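Local coordinates for PGRP-Hd - Peptidoglycan recognition protein homologue (Alvinella pompejana, PDB 3EP1) that probably recognises bacterial peptidoglycan in innate immunity, as a homologue of the peptidoglycan recognition proteins, at residues D130-S133 against K134-C138. Residues are numbered along the deposited sequence; the frame is centred on the assembly and turned at random.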
loop_
_atom_site.group_PDB
_atom_site.type_symbol
_atom_site.label_atom_id
_atom_site.label_comp_id
_atom_site.label_asym_id
_atom_site.label_seq_id
_atom_site.Cartn_x
_atom_site.Cartn_y
_atom_site.Cartn_z
ATOM N N ASP A 130 7.281 -0.923 11.817
ATOM C CA ASP A 130 6.096 -0.316 11.218
ATOM C C ASP A 130 6.200 -0.273 9.700
ATOM O O ASP A 130 5.209 -0.488 9.011
ATOM C CB ASP A 130 5.878 1.096 11.764
ATOM C CG ASP A 130 5.623 1.106 13.261
ATOM O OD1 ASP A 130 6.178 1.980 13.954
ATOM O OD2 ASP A 130 4.866 0.240 13.751
ATOM N N ALA A 131 7.395 0.012 9.186
ATOM C CA ALA A 131 7.604 0.062 7.740
ATOM C C ALA A 131 7.389 -1.346 7.206
ATOM O O ALA A 131 6.742 -1.544 6.179
ATOM C CB ALA A 131 9.018 0.542 7.414
ATOM N N LEU A 132 7.939 -2.319 7.922
ATOM C CA LEU A 132 7.792 -3.712 7.545
ATOM C C LEU A 132 6.309 -4.025 7.494
ATOM O O LEU A 132 5.817 -4.584 6.524
ATOM C CB LEU A 132 8.480 -4.616 8.565
ATOM C CG LEU A 132 8.275 -6.125 8.401
ATOM C CD1 LEU A 132 8.406 -6.523 6.941
ATOM C CD2 LEU A 132 9.293 -6.866 9.253
ATOM N N SER A 133 5.605 -3.638 8.549
ATOM C CA SER A 133 4.171 -3.867 8.641
ATOM C C SER A 133 3.431 -3.199 7.487
ATOM O O SER A 133 2.559 -3.809 6.867
ATOM C CB SER A 133 3.639 -3.330 9.965
ATOM O OG SER A 133 2.267 -3.648 10.107
ATOM N N LYS A 134 3.787 -1.950 7.196
ATOM C CA LYS A 134 3.146 -1.209 6.112
ATOM C C LYS A 134 3.363 -1.870 4.752
ATOM O O LYS A 134 2.426 -2.012 3.975
ATOM C CB LYS A 134 3.671 0.232 6.069
ATOM C CG LYS A 134 3.052 1.102 4.967
ATOM C CD LYS A 134 3.568 2.549 5.031
ATOM C CE LYS A 134 5.077 2.591 4.833
ATOM N NZ LYS A 134 5.687 3.874 5.260
ATOM N N LEU A 135 4.602 -2.265 4.468
ATOM C CA LEU A 135 4.921 -2.897 3.193
ATOM C C LEU A 135 4.020 -4.104 2.911
ATOM O O LEU A 135 3.480 -4.266 1.822
ATOM C CB LEU A 135 6.390 -3.328 3.185
ATOM C CG LEU A 135 6.869 -4.126 1.970
ATOM C CD1 LEU A 135 6.756 -3.276 0.723
ATOM C CD2 LEU A 135 8.300 -4.572 2.169
ATOM N N ILE A 136 3.864 -4.956 3.907
ATOM C CA ILE A 136 3.050 -6.148 3.760
ATOM C C ILE A 136 1.574 -5.807 3.554
ATOM O O ILE A 136 0.930 -6.276 2.617
ATOM C CB ILE A 136 3.202 -7.033 4.999
ATOM C CG1 ILE A 136 4.685 -7.403 5.176
ATOM C CG2 ILE A 136 2.285 -8.257 4.877
ATOM C CD1 ILE A 136 5.031 -8.065 6.502
ATOM N N ILE A 137 1.045 -4.973 4.435
ATOM C CA ILE A 137 -0.346 -4.592 4.341
ATOM C C ILE A 137 -0.636 -3.928 2.992
ATOM O O ILE A 137 -1.663 -4.204 2.363
ATOM C CB ILE A 137 -0.728 -3.696 5.539
ATOM C CG1 ILE A 137 -0.568 -4.510 6.830
ATOM C CG2 ILE A 137 -2.171 -3.207 5.414
ATOM C CD1 ILE A 137 -0.958 -3.779 8.098
ATOM N N CYS A 138 0.276 -3.085 2.518
ATOM C CA CYS A 138 0.054 -2.445 1.231
ATOM C C CYS A 138 0.290 -3.434 0.086
ATOM O O CYS A 138 -0.262 -3.285 -1.003
ATOM C CB CYS A 138 0.940 -1.208 1.088
ATOM S SG CYS A 138 0.444 0.148 2.213
#
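With CG1 beside the backbone N (chi1 -58°) and CD1 extended from it (chi2 169°), Ile136 reaches back one turn to Leu132, whose CG lies trans to its own N. The two residues sit four apart on the alpha-helix 126-141, which packs against the mixed sheet of this amidase-type domain. Their side chains cross at a slant, and the CD1 methyl of Leu132 lies 3.7 Å from CD1 of Ile136. Nearer the backbone, Ile136 CG1 lies 3.3 Å from Leu132 O, the acceptor for the Ile136 amide. Ile137 repeats these torsions one residue on and reaches back to Ser133, its CD1 3.8 Å from Ser133 OG. Four successive i to i+4 bonds tie the turns together: the shortest runs from Lys134 N to Asp130 O at 2.7 Å, and the longest from Ile136 N to Leu132 O at 3.3 Å. Ala131 and Leu135, joined by the second of these bonds, are buried against Ile90 of strand 90-92; Ala131 also meets Ile84, and Leu135 meets Phe82, on strand 82-84. Leu172, in a loop, touches both Leu132 and Ser133. Farther along the helix, Cys138 SG forms a disulfide with Cys138 of the second subunit, and Lys134 packs on Ile137 of that same subunit. The straightest of the four bonds, at 172°, carries the Ile137 N-H to Ser133 O, with CG1 of Ile137 3.2 Å from the same oxygen.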